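Local coordinates for putative periplasmic protein (Bacteroides vulgatus ATCC 8482, PDB 3DUE) that is of unknown function but belongs to a PepSY-like, beta-lactamase-inhibitor-like family of bacterial periplasmic proteins and may act as an inhibitor, at residues D3-I8 with M32-T37; P14-T19 with K59-E64; N50-E55 with C67-V72; P90-L95 with L108-E113. All coordinates share one frame; numbering follows the deposited sequence. Where two conformers were deposited one is given.

Interaction 1 (D3-I8 with M32-T37); sequences DDDKPI and MAKMET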
loop_
_atom_site.group_PDB
_atom_site.type_symbol
_atom_site.label_atom_id
_atom_site.label_comp_id
_atom_site.label_asym_id
_atom_site.label_seq_id
_atom_site.Cartn_x
_atom_site.Cartn_y
_atom_site.Cartn_z
ATOM N N ASP A 3 16.043 -12.701 -3.515
ATOM C CA ASP A 3 15.946 -14.036 -2.917
ATOM C C ASP A 3 16.610 -14.160 -1.515
ATOM O O ASP A 3 17.008 -15.246 -1.098
ATOM C CB ASP A 3 16.562 -15.067 -3.870
ATOM C CG ASP A 3 16.060 -16.466 -3.614
ATOM O OD1 ASP A 3 14.825 -16.604 -3.501
ATOM O OD2 ASP A 3 16.892 -17.407 -3.531
ATOM N N ASP A 4 16.733 -13.047 -0.805
ATOM C CA ASP A 4 17.290 -13.062 0.560
ATOM C C ASP A 4 16.140 -13.051 1.565
ATOM O O ASP A 4 16.356 -12.992 2.768
ATOM C CB ASP A 4 18.152 -11.827 0.785
ATOM C CG ASP A 4 19.450 -11.872 0.028
ATOM O OD1 ASP A 4 19.974 -12.978 -0.251
ATOM O OD2 ASP A 4 19.975 -10.780 -0.258
ATOM N N ASP A 5 14.917 -13.162 1.061
ATOM C CA ASP A 5 13.725 -13.060 1.905
ATOM C C ASP A 5 13.596 -14.218 2.890
ATOM O O ASP A 5 14.145 -15.282 2.666
ATOM C CB ASP A 5 12.482 -12.978 1.032
ATOM C CG ASP A 5 12.430 -14.069 -0.001
ATOM O OD1 ASP A 5 13.192 -13.998 -0.986
ATOM O OD2 ASP A 5 11.619 -15.001 0.164
ATOM N N LYS A 6 12.860 -13.985 3.971
ATOM C CA LYS A 6 12.607 -15.007 4.978
ATOM C C LYS A 6 11.151 -14.937 5.382
ATOM O O LYS A 6 10.613 -13.858 5.523
ATOM C CB LYS A 6 13.517 -14.804 6.188
ATOM C CG LYS A 6 15.013 -15.085 5.831
ATOM C CD LYS A 6 15.871 -15.308 7.095
ATOM C CE LYS A 6 17.407 -15.434 6.807
ATOM N NZ LYS A 6 17.754 -16.665 5.980
ATOM N N PRO A 7 10.509 -16.097 5.538
ATOM C CA PRO A 7 9.116 -16.068 5.973
ATOM C C PRO A 7 8.999 -15.645 7.448
ATOM O O PRO A 7 9.871 -15.978 8.280
ATOM C CB PRO A 7 8.647 -17.520 5.766
ATOM C CG PRO A 7 9.863 -18.352 5.874
ATOM C CD PRO A 7 11.016 -17.481 5.356
ATOM N N ILE A 8 7.896 -14.981 7.774
ATOM C CA ILE A 8 7.672 -14.540 9.110
ATOM C C ILE A 8 6.214 -14.739 9.485
ATOM O O ILE A 8 5.359 -14.957 8.629
ATOM C CB ILE A 8 8.044 -13.036 9.323
ATOM C CG1 ILE A 8 7.102 -12.113 8.506
ATOM C CG2 ILE A 8 9.537 -12.803 9.049
ATOM C CD1 ILE A 8 7.209 -10.622 8.882
HETATM N N MSE A 32 0.388 -15.309 3.683
HETATM C CA MSE A 32 1.839 -15.390 3.789
HETATM C C MSE A 32 2.430 -14.054 4.120
HETATM O O MSE A 32 1.876 -13.037 3.767
HETATM C CB MSE A 32 2.415 -15.932 2.492
HETATM C CG MSE A 32 2.000 -15.174 1.281
HETATM SE SE MSE A 32 2.488 -16.072 -0.344
HETATM C CE MSE A 32 1.285 -17.622 -0.293
ATOM N N ALA A 33 3.553 -14.081 4.837
ATOM C CA ALA A 33 4.260 -12.884 5.233
ATOM C C ALA A 33 5.748 -13.169 5.195
ATOM O O ALA A 33 6.182 -14.280 5.532
ATOM C CB ALA A 33 3.833 -12.424 6.637
ATOM N N LYS A 34 6.509 -12.147 4.813
ATOM C CA LYS A 34 7.952 -12.241 4.728
ATOM C C LYS A 34 8.629 -10.917 5.021
ATOM O O LYS A 34 8.015 -9.842 5.016
ATOM C CB LYS A 34 8.420 -12.703 3.318
ATOM C CG LYS A 34 8.124 -11.692 2.211
ATOM C CD LYS A 34 8.603 -12.127 0.829
ATOM C CE LYS A 34 8.119 -11.075 -0.219
ATOM N NZ LYS A 34 8.491 -11.402 -1.644
HETATM N N MSE A 35 9.915 -11.034 5.304
HETATM C CA MSE A 35 10.764 -9.880 5.476
HETATM C C MSE A 35 11.753 -9.913 4.322
HETATM O O MSE A 35 12.259 -10.968 3.990
HETATM C CB MSE A 35 11.502 -9.929 6.807
HETATM C CG MSE A 35 12.326 -8.693 7.036
HETATM SE SE MSE A 35 13.422 -8.844 8.617
HETATM C CE MSE A 35 14.332 -10.604 8.198
ATOM N N GLU A 36 11.989 -8.745 3.713
ATOM C CA GLU A 36 12.894 -8.564 2.573
ATOM C C GLU A 36 14.023 -7.601 2.980
ATOM O O GLU A 36 13.861 -6.818 3.902
ATOM C CB GLU A 36 12.149 -7.919 1.373
ATOM C CG GLU A 36 11.174 -8.764 0.565
ATOM C CD GLU A 36 11.763 -9.629 -0.567
ATOM O OE1 GLU A 36 13.024 -9.807 -0.668
ATOM O OE2 GLU A 36 10.930 -10.145 -1.376
ATOM N N THR A 37 15.174 -7.687 2.295
ATOM C CA THR A 37 16.231 -6.756 2.525
ATOM C C THR A 37 16.685 -6.176 1.192
ATOM O O THR A 37 16.658 -6.857 0.162
ATOM C CB THR A 37 17.424 -7.420 3.214
ATOM O OG1 THR A 37 18.011 -8.374 2.325
ATOM C CG2 THR A 37 16.993 -8.092 4.502
HETATM O O HOH W 1 20.655 -9.501 2.309
HETATM O O HOH W 2 15.584 -11.159 4.869
HETATM O O HOH W 3 3.849 -16.412 6.759
#
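Ile-8 lies against the backbone of Ala-33 and Lys-34 where the short strand 6-7 pairs antiparallel with strand 30-38. Chi1 of 66° sets CG1 between its own backbone N and carbonyl carbon and lays it against the peptide joining Ala-33 to Lys-34. From CB this branch, CG1, rests 3.8 Å from Ala-33 CB; its terminal CD1 reaches on to the Lys-34 carbonyl, 4.0 Å from O. The other branch, CG2, crosses the side chain of Met-35, a selenomethionine, at about a right angle and touches its CB. Beneath this packing, Ile-8 N donates to Ala-33 O (2.9 Å), and Lys-6 and Met-35 exchange a reciprocal pair of backbone bonds, Met-35 N to Lys-6 O being 2.9 Å. At the far end, one water joins Asp-4 OD2 to Thr-37 OG1, and that carboxylate oxygen also binds Gly-1 N. Lys-34 NZ forms a salt bridge with Glu-36 OE2 (2.8 Å), which probably tempers the negative charge where Asp-5 OD1 comes within 4.2 Å of Glu-36 OE1. Strand 6-7 thus forms one outer edge of the antiparallel sheet, while strand 30-38 pairs on its other side with strand 41-48, whose Tyr-44 touches both Ile-8 and Met-35.

Interaction 2 (P14-T19 with K59-E64); sequences PQTAQT and KGIWTE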
loop_
_atom_site.group_PDB
_atom_site.type_symbol
_atom_site.label_atom_id
_atom_site.label_comp_id
_atom_site.label_asym_id
_atom_site.label_seq_id
_atom_site.Cartn_x
_atom_site.Cartn_y
_atom_site.Cartn_z
ATOM N N PRO A 14 6.652 -5.159 12.718
ATOM C CA PRO A 14 6.648 -4.079 13.655
ATOM C C PRO A 14 5.215 -3.837 14.140
ATOM O O PRO A 14 4.250 -4.040 13.390
ATOM C CB PRO A 14 7.175 -2.899 12.830
ATOM C CG PRO A 14 8.008 -3.540 11.773
ATOM C CD PRO A 14 7.225 -4.755 11.423
ATOM N N GLN A 15 5.095 -3.429 15.397
ATOM C CA GLN A 15 3.824 -3.129 16.024
ATOM C C GLN A 15 2.885 -2.276 15.138
ATOM O O GLN A 15 1.696 -2.578 15.010
ATOM C CB GLN A 15 4.092 -2.376 17.327
ATOM C CG GLN A 15 2.834 -1.981 18.007
ATOM C CD GLN A 15 2.952 -1.044 19.196
ATOM O OE1 GLN A 15 1.930 -0.506 19.586
ATOM N NE2 GLN A 15 4.150 -0.855 19.797
ATOM N N THR A 16 3.426 -1.226 14.544
ATOM C CA THR A 16 2.629 -0.305 13.717
ATOM C C THR A 16 1.979 -1.019 12.513
ATOM O O THR A 16 0.812 -0.742 12.194
ATOM C CB THR A 16 3.485 0.922 13.295
ATOM O OG1 THR A 16 3.967 1.569 14.483
ATOM C CG2 THR A 16 2.661 1.931 12.479
ATOM N N ALA A 17 2.720 -1.940 11.877
ATOM C CA ALA A 17 2.193 -2.754 10.796
ATOM C C ALA A 17 1.099 -3.709 11.302
ATOM O O ALA A 17 0.111 -3.915 10.621
ATOM C CB ALA A 17 3.286 -3.478 10.099
ATOM N N GLN A 18 1.255 -4.297 12.488
ATOM C CA GLN A 18 0.195 -5.153 13.014
ATOM C C GLN A 18 -1.077 -4.342 13.255
ATOM O O GLN A 18 -2.197 -4.808 12.974
ATOM C CB GLN A 18 0.628 -5.852 14.292
ATOM C CG GLN A 18 1.802 -6.781 14.085
ATOM C CD GLN A 18 2.167 -7.464 15.354
ATOM O OE1 GLN A 18 1.284 -8.024 16.030
ATOM N NE2 GLN A 18 3.438 -7.380 15.742
ATOM N N THR A 19 -0.938 -3.146 13.810
ATOM C CA THR A 19 -2.091 -2.282 14.094
ATOM C C THR A 19 -2.765 -1.841 12.788
ATOM O O THR A 19 -3.981 -1.721 12.717
ATOM C CB THR A 19 -1.667 -1.031 14.900
ATOM O OG1 THR A 19 -1.219 -1.449 16.185
ATOM C CG2 THR A 19 -2.828 -0.027 15.090
ATOM N N LYS A 59 10.148 0.303 9.687
ATOM C CA LYS A 59 9.446 0.745 10.881
ATOM C C LYS A 59 7.955 0.360 10.864
ATOM O O LYS A 59 7.215 0.740 11.773
ATOM C CB LYS A 59 9.622 2.252 11.053
ATOM C CG LYS A 59 11.096 2.651 11.214
ATOM C CD LYS A 59 11.193 4.077 11.574
ATOM C CE LYS A 59 12.482 4.679 11.182
ATOM N NZ LYS A 59 12.395 6.127 11.430
ATOM N N GLY A 60 7.540 -0.421 9.873
ATOM C CA GLY A 60 6.160 -0.895 9.771
ATOM C C GLY A 60 5.197 0.143 9.238
ATOM O O GLY A 60 3.993 0.030 9.473
ATOM N N ILE A 61 5.718 1.150 8.530
ATOM C CA ILE A 61 4.891 2.187 7.924
ATOM C C ILE A 61 4.650 1.747 6.467
ATOM O O ILE A 61 5.583 1.419 5.751
ATOM C CB ILE A 61 5.577 3.566 7.976
ATOM C CG1 ILE A 61 6.077 3.894 9.386
ATOM C CG2 ILE A 61 4.635 4.634 7.461
ATOM C CD1 ILE A 61 4.977 3.954 10.376
ATOM N N TRP A 62 3.392 1.725 6.043
ATOM C CA TRP A 62 3.061 1.179 4.735
ATOM C C TRP A 62 3.693 1.969 3.612
ATOM O O TRP A 62 3.816 3.205 3.709
ATOM C CB TRP A 62 1.559 1.035 4.516
ATOM C CG TRP A 62 0.791 2.269 4.426
ATOM C CD1 TRP A 62 0.096 2.876 5.426
ATOM C CD2 TRP A 62 0.562 3.052 3.239
ATOM N NE1 TRP A 62 -0.534 4.003 4.944
ATOM C CE2 TRP A 62 -0.248 4.138 3.608
ATOM C CE3 TRP A 62 1.009 2.954 1.909
ATOM C CZ2 TRP A 62 -0.639 5.113 2.708
ATOM C CZ3 TRP A 62 0.612 3.909 1.008
ATOM C CH2 TRP A 62 -0.219 4.981 1.411
ATOM N N THR A 63 4.195 1.209 2.642
ATOM C CA THR A 63 4.759 1.693 1.369
ATOM C C THR A 63 3.935 1.214 0.168
ATOM O O THR A 63 4.005 1.805 -0.897
ATOM C CB THR A 63 6.235 1.294 1.230
ATOM O OG1 THR A 63 6.364 -0.127 1.357
ATOM C CG2 THR A 63 7.035 1.955 2.319
ATOM N N GLU A 64 3.116 0.186 0.355
ATOM C CA GLU A 64 2.202 -0.307 -0.669
ATOM C C GLU A 64 0.935 -0.908 -0.057
ATOM O O GLU A 64 0.991 -1.715 0.876
ATOM C CB GLU A 64 2.881 -1.336 -1.594
ATOM C CG GLU A 64 1.993 -1.822 -2.717
ATOM C CD GLU A 64 2.665 -2.832 -3.653
ATOM O OE1 GLU A 64 3.891 -2.844 -3.749
ATOM O OE2 GLU A 64 1.965 -3.607 -4.316
#
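Pro-14 and Ala-17, at the start of helix 15-24, close over Gly-60 in the turn that leads into strand 62-66. The ring of Pro-14 lies against the glycine backbone, its CG 3.7 Å from Gly-60 N and its CB 3.8 Å from Lys-59 O. Ala-17 brings its methyl group to the Gly-60 carbonyl, CB to O 3.6 Å, and the two backbones come together here, their CA atoms 4.5 Å apart. Between these two residues in sequence, Thr-16 extends the contact outward: its CG2, anti to the backbone N, meets the end of the Ile-61 side chain at CD1 (3.7 Å). The contact is therefore made by van der Waals packing of a helix N terminus on a tight connection between neighbouring strands of the antiparallel sheet, with Pro-14 itself at the N-cap position. Gly-60 has a positive phi (78°), and CB and CG of Pro-14 pack directly on its backbone. Behind the first shell, Pro-14 O accepts from Gln-18 N (3.1 Å), opening the helix. On the other side Asp-57 OD1 receives both Lys-59 N and Ile-61 N, bracing the turn. Beyond Ile-61, Thr-63 and Glu-64 both face Glu-55 in a classic beta bulge, and Ala-17 also reaches Phe-56.

Interaction 3 (N50-E55 with C67-V72); sequences NGDKLE and CKYSAV. With CAC (cacodylate ion), chain B.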
loop_
_atom_site.group_PDB
_atom_site.type_symbol
_atom_site.label_atom_id
_atom_site.label_comp_id
_atom_site.label_asym_id
_atom_site.label_seq_id
_atom_site.Cartn_x
_atom_site.Cartn_y
_atom_site.Cartn_z
ATOM N N ASN A 50 -7.355 -13.423 0.009
ATOM C CA ASN A 50 -8.093 -12.892 -1.127
ATOM C C ASN A 50 -7.185 -12.271 -2.198
ATOM O O ASN A 50 -7.702 -11.785 -3.226
ATOM C CB ASN A 50 -9.152 -11.870 -0.684
ATOM C CG ASN A 50 -8.562 -10.538 -0.296
ATOM O OD1 ASN A 50 -7.402 -10.442 0.101
ATOM N ND2 ASN A 50 -9.381 -9.481 -0.400
ATOM N N GLY A 51 -5.862 -12.284 -1.967
ATOM C CA GLY A 51 -4.891 -11.782 -2.941
ATOM C C GLY A 51 -4.418 -10.359 -2.682
ATOM O O GLY A 51 -3.474 -9.903 -3.344
ATOM N N ASP A 52 -5.084 -9.637 -1.770
ATOM C CA ASP A 52 -4.689 -8.243 -1.449
ATOM C C ASP A 52 -3.355 -8.249 -0.693
ATOM O O ASP A 52 -3.079 -9.182 0.048
ATOM C CB ASP A 52 -5.805 -7.508 -0.713
ATOM C CG ASP A 52 -6.947 -7.139 -1.635
ATOM O OD1 ASP A 52 -6.778 -7.179 -2.901
ATOM O OD2 ASP A 52 -8.007 -6.766 -1.080
ATOM N N LYS A 53 -2.504 -7.264 -0.983
ATOM C CA LYS A 53 -1.119 -7.255 -0.512
ATOM C C LYS A 53 -0.697 -5.933 0.073
ATOM O O LYS A 53 -1.055 -4.875 -0.450
ATOM C CB LYS A 53 -0.184 -7.641 -1.690
ATOM C CG LYS A 53 1.285 -7.239 -1.534
ATOM C CD LYS A 53 2.142 -7.778 -2.624
ATOM C CE LYS A 53 3.681 -7.487 -2.395
ATOM N NZ LYS A 53 3.998 -6.094 -2.110
ATOM N N LEU A 54 0.085 -6.020 1.152
ATOM C CA LEU A 54 0.649 -4.868 1.858
ATOM C C LEU A 54 2.180 -5.032 1.878
ATOM O O LEU A 54 2.672 -6.165 2.008
ATOM C CB LEU A 54 0.176 -4.856 3.299
ATOM C CG LEU A 54 -1.332 -4.917 3.480
ATOM C CD1 LEU A 54 -1.687 -4.867 4.922
ATOM C CD2 LEU A 54 -1.969 -3.744 2.679
ATOM N N GLU A 55 2.888 -3.912 1.754
ATOM C CA GLU A 55 4.323 -3.807 1.996
ATOM C C GLU A 55 4.512 -2.660 3.007
ATOM O O GLU A 55 3.873 -1.606 2.918
ATOM C CB GLU A 55 5.101 -3.432 0.751
ATOM C CG GLU A 55 6.622 -3.425 0.912
ATOM C CD GLU A 55 7.320 -2.797 -0.269
ATOM O OE1 GLU A 55 6.943 -1.636 -0.655
ATOM O OE2 GLU A 55 8.266 -3.454 -0.790
ATOM N N CYS A 67 -4.800 -3.374 -3.268
ATOM C CA CYS A 67 -6.111 -4.003 -3.129
ATOM C C CYS A 67 -6.784 -4.240 -4.479
ATOM O O CYS A 67 -7.936 -3.911 -4.676
ATOM C CB CYS A 67 -6.986 -3.172 -2.160
ATOM S SG CYS A 67 -6.330 -3.220 -0.514
ATOM N N LYS A 68 -6.029 -4.806 -5.426
ATOM C CA LYS A 68 -6.548 -5.018 -6.789
ATOM C C LYS A 68 -7.730 -5.995 -6.846
ATOM O O LYS A 68 -8.420 -6.054 -7.846
ATOM C CB LYS A 68 -5.416 -5.474 -7.738
ATOM C CG LYS A 68 -4.996 -6.927 -7.540
ATOM C CD LYS A 68 -3.984 -7.416 -8.612
ATOM C CE LYS A 68 -2.574 -6.993 -8.357
ATOM N NZ LYS A 68 -2.043 -7.657 -7.161
ATOM N N TYR A 69 -7.956 -6.758 -5.767
ATOM C CA TYR A 69 -9.061 -7.711 -5.700
ATOM C C TYR A 69 -10.230 -7.153 -4.916
ATOM O O TYR A 69 -11.223 -7.840 -4.736
ATOM C CB TYR A 69 -8.599 -9.048 -5.102
ATOM C CG TYR A 69 -7.440 -9.646 -5.845
ATOM C CD1 TYR A 69 -7.634 -10.377 -6.997
ATOM C CD2 TYR A 69 -6.152 -9.484 -5.380
ATOM C CE1 TYR A 69 -6.555 -10.932 -7.686
ATOM C CE2 TYR A 69 -5.084 -10.020 -6.055
ATOM C CZ TYR A 69 -5.283 -10.746 -7.206
ATOM O OH TYR A 69 -4.203 -11.275 -7.912
ATOM N N SER A 70 -10.099 -5.930 -4.414
ATOM C CA SER A 70 -11.214 -5.266 -3.704
ATOM C C SER A 70 -11.058 -3.744 -3.990
ATOM O O SER A 70 -11.257 -3.328 -5.118
ATOM C CB SER A 70 -11.242 -5.667 -2.219
ATOM O OG SER A 70 -10.078 -5.287 -1.485
ATOM N N ALA A 71 -10.686 -2.941 -3.002
ATOM C CA ALA A 71 -10.411 -1.511 -3.177
ATOM C C ALA A 71 -9.593 -1.111 -1.975
ATOM O O ALA A 71 -9.672 -1.794 -0.928
ATOM C CB ALA A 71 -11.729 -0.682 -3.255
ATOM N N VAL A 72 -8.798 -0.051 -2.107
ATOM C CA VAL A 72 -8.006 0.505 -0.987
ATOM C C VAL A 72 -8.986 1.112 0.012
ATOM O O VAL A 72 -9.850 1.866 -0.392
ATOM C CB VAL A 72 -7.060 1.598 -1.461
ATOM C CG1 VAL A 72 -6.245 2.245 -0.297
ATOM C CG2 VAL A 72 -6.074 0.987 -2.512
HETATM AS AS CAC B . -0.941 -11.250 -6.048
HETATM O O1 CAC B . -1.982 -10.355 -7.141
HETATM O O2 CAC B . -0.412 -10.179 -4.762
HETATM C C1 CAC B . -1.861 -12.767 -5.179
HETATM C C2 CAC B . 0.627 -11.813 -7.063
HETATM O O HOH W 4 -2.893 -7.446 -4.529
#
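An Asx turn leading into strand 53-56 meets a type I beta turn, Cys-67 to Ser-70, in the connection that runs from strand 62-66 to helix 79-88. The carboxylate of Asp-52 joins them. Its OD1 accepts the backbone N of Tyr-69 (3.1 Å) through the syn lone pair, and its OD2 accepts a short bond from the Ser-70 hydroxyl, OG to OD2 2.6 Å, met on the syn side and 15° out of the carboxylate plane. Chi1 of Asp-52 is -74°, which sets CG beside its own backbone N and turns both oxygens to the beta turn. The same group is steadied from behind: Asn-50 OD1 takes the N-H of Asp-52 (3.1 Å), closing the Asx turn, while Asn-50 ND2 gives a weak bond to OD2. Two sharp turns at the ends of adjacent strands are in this way clasped by one largely buried aspartate, while Ser-70 N closes the beta turn on Cys-67 O. Tyr-69 lies alongside Gly-51, whose O sits near the plane of the ring at its edge, 3.2 Å from CE2; CG of Lys-68 rests over one ring face. Beyond the ring, Tyr-69 OH (2.5 Å) and Lys-68 NZ (2.7 Å) both donate to O1 of a cacodylate ion, probably from the crystallisation liquor. One water bridges Lys-68 NZ to Gly-51 O, and NZ also has a weak bond to Asn-66.

Interaction 4 (P90-L95 with L108-E113); sequences PDAKML and LSNGWE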
loop_
_atom_site.group_PDB
_atom_site.type_symbol
_atom_site.label_atom_id
_atom_site.label_comp_id
_atom_site.label_asym_id
_atom_site.label_seq_id
_atom_site.Cartn_x
_atom_site.Cartn_y
_atom_site.Cartn_z
ATOM N N PRO A 90 -14.891 10.691 -10.342
ATOM C CA PRO A 90 -15.923 10.467 -9.309
ATOM C C PRO A 90 -16.457 9.050 -9.100
ATOM O O PRO A 90 -16.906 8.724 -7.993
ATOM C CB PRO A 90 -17.083 11.362 -9.765
ATOM C CG PRO A 90 -16.523 12.298 -10.768
ATOM C CD PRO A 90 -15.337 11.657 -11.371
ATOM N N ASP A 91 -16.454 8.244 -10.156
ATOM C CA ASP A 91 -16.976 6.887 -10.077
ATOM C C ASP A 91 -15.920 5.773 -9.973
ATOM O O ASP A 91 -16.267 4.612 -9.757
ATOM C CB ASP A 91 -17.905 6.658 -11.261
ATOM C CG ASP A 91 -19.141 7.542 -11.197
ATOM O OD1 ASP A 91 -19.717 7.646 -10.083
ATOM O OD2 ASP A 91 -19.534 8.103 -12.246
ATOM N N ALA A 92 -14.642 6.128 -10.082
ATOM C CA ALA A 92 -13.570 5.157 -9.992
ATOM C C ALA A 92 -13.313 4.823 -8.535
ATOM O O ALA A 92 -13.658 5.596 -7.623
ATOM C CB ALA A 92 -12.296 5.702 -10.622
ATOM N N LYS A 93 -12.774 3.642 -8.306
ATOM C CA LYS A 93 -12.310 3.301 -6.984
ATOM C C LYS A 93 -10.798 3.120 -7.100
ATOM O O LYS A 93 -10.250 2.939 -8.191
ATOM C CB LYS A 93 -13.034 2.098 -6.407
ATOM C CG LYS A 93 -12.779 0.781 -7.086
ATOM C CD LYS A 93 -13.656 -0.262 -6.422
ATOM C CE LYS A 93 -13.424 -1.646 -6.936
ATOM N NZ LYS A 93 -14.238 -2.606 -6.160
HETATM N N MSE A 94 -10.118 3.293 -5.976
HETATM C CA MSE A 94 -8.704 3.092 -5.948
HETATM C C MSE A 94 -8.356 1.624 -5.722
HETATM O O MSE A 94 -8.783 1.024 -4.733
HETATM C CB MSE A 94 -8.093 3.901 -4.832
HETATM C CG MSE A 94 -6.600 4.011 -4.998
HETATM SE SE MSE A 94 -5.931 5.208 -3.620
HETATM C CE MSE A 94 -7.360 6.625 -3.647
ATOM N N LEU A 95 -7.538 1.075 -6.613
ATOM C CA LEU A 95 -7.118 -0.329 -6.506
ATOM C C LEU A 95 -5.770 -0.454 -5.803
ATOM O O LEU A 95 -5.522 -1.438 -5.076
ATOM C CB LEU A 95 -7.056 -1.014 -7.878
ATOM C CG LEU A 95 -8.417 -1.152 -8.581
ATOM C CD1 LEU A 95 -8.267 -2.020 -9.832
ATOM C CD2 LEU A 95 -9.464 -1.750 -7.620
ATOM N N LEU A 108 -6.175 3.578 -10.292
ATOM C CA LEU A 108 -7.632 3.561 -10.190
ATOM C C LEU A 108 -8.236 2.451 -11.049
ATOM O O LEU A 108 -7.634 2.046 -12.065
ATOM C CB LEU A 108 -8.220 4.919 -10.601
ATOM C CG LEU A 108 -7.674 6.192 -9.901
ATOM C CD1 LEU A 108 -8.376 7.428 -10.407
ATOM C CD2 LEU A 108 -7.825 6.065 -8.404
ATOM N N SER A 109 -9.468 2.064 -10.695
ATOM C CA SER A 109 -10.193 0.983 -11.382
ATOM C C SER A 109 -10.412 1.268 -12.844
ATOM O O SER A 109 -10.582 0.344 -13.622
ATOM C CB SER A 109 -11.554 0.705 -10.716
ATOM O OG SER A 109 -12.327 1.894 -10.596
ATOM N N ASN A 110 -10.450 2.549 -13.218
ATOM C CA ASN A 110 -10.654 2.949 -14.592
ATOM C C ASN A 110 -9.372 2.999 -15.450
ATOM O O ASN A 110 -9.421 3.479 -16.577
ATOM C CB ASN A 110 -11.387 4.290 -14.649
ATOM C CG ASN A 110 -10.546 5.445 -14.135
ATOM O OD1 ASN A 110 -9.400 5.260 -13.699
ATOM N ND2 ASN A 110 -11.104 6.660 -14.210
ATOM N N GLY A 111 -8.269 2.454 -14.930
ATOM C CA GLY A 111 -6.993 2.421 -15.650
ATOM C C GLY A 111 -6.066 3.628 -15.497
ATOM O O GLY A 111 -4.915 3.602 -15.934
ATOM N N TRP A 112 -6.566 4.711 -14.920
ATOM C CA TRP A 112 -5.724 5.881 -14.715
ATOM C C TRP A 112 -4.754 5.719 -13.546
ATOM O O TRP A 112 -5.126 5.219 -12.467
ATOM C CB TRP A 112 -6.590 7.143 -14.556
ATOM C CG TRP A 112 -7.122 7.558 -15.859
ATOM C CD1 TRP A 112 -8.318 7.207 -16.412
ATOM C CD2 TRP A 112 -6.438 8.337 -16.848
ATOM N NE1 TRP A 112 -8.438 7.756 -17.669
ATOM C CE2 TRP A 112 -7.293 8.450 -17.957
ATOM C CE3 TRP A 112 -5.191 8.963 -16.889
ATOM C CZ2 TRP A 112 -6.935 9.159 -19.111
ATOM C CZ3 TRP A 112 -4.839 9.671 -18.022
ATOM C CH2 TRP A 112 -5.711 9.770 -19.119
ATOM N N GLU A 113 -3.511 6.159 -13.783
ATOM C CA GLU A 113 -2.446 6.167 -12.797
ATOM C C GLU A 113 -1.981 7.610 -12.556
ATOM O O GLU A 113 -1.735 8.341 -13.483
ATOM C CB GLU A 113 -1.263 5.353 -13.293
ATOM C CG GLU A 113 -1.629 3.930 -13.588
ATOM C CD GLU A 113 -0.427 3.093 -14.019
ATOM O OE1 GLU A 113 0.615 3.154 -13.328
ATOM O OE2 GLU A 113 -0.533 2.368 -15.018
#
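Ser-109, Leu-108 and Ala-92 carry most of the contact between the approach to strand 94-99 and the turn that follows strand 103-108. Ser-109 grips the backbone of Lys-93 twice. Its OG accepts Lys-93 N at 2.9 Å in a nearly straight bond, 171° at the hydrogen, and its own N donates to Lys-93 O at 2.8 Å. The hydroxyl is set for this by a chi1 of 53°, which folds it back between the backbone N and the carbonyl carbon of its residue; a side-chain oxygen thus serves where strand pairing would ordinarily employ a carbonyl. CG of Lys-93 packs against the same OG. Leu-108, paired with Met-94 as an antiparallel non-hydrogen-bonded pair, sends CD2 to the selenomethionine, 4.2 Å from its CG, and lays CB near both Lys-93 O and the Ala-92 methyl. Ala-92 CB is also approached by ND2 of Asn-110 (3.9 Å); OD1 of the same amide accepts Trp-112 N in an Asx turn that overlaps the end of the type I turn Leu-108 to Gly-111. Leu-95 CD1 touches Ser-109 CA at 3.9 Å. Tyr-89 touches both Leu-108 and Asn-110 and meets the ring of Trp-112. Ser-109 satisfies both polar groups of the Lys-93 backbone, so the polar part of the contact depends on that one residue, the rest being apolar packing by carbons of Ala-92, Leu-95 and Leu-108.

In the fold
From the N terminus, interaction 1 pairs edge strand 6-7 with strand 30-38, closing a loop that contains helix 15-24. That helix supplies 14-19 of interaction 2, so the two loops cross: interaction 2 ends only at 59-64, setting the helix on the connection between strands 53-56 and 62-66. Interaction 3 opens inside interaction 2, crosses it, and closes round the hairpin of those strands; the two touch through Glu-55. Interaction 4 follows in series, closing round the hairpin of strands 94-99 and 103-108, and touches interaction 3 where Val-72 N bonds to Met-94 O. Interactions 1 and 4, their centres about 30 Å apart, lie on opposite sides of the chain's centre along the same antiparallel sheet.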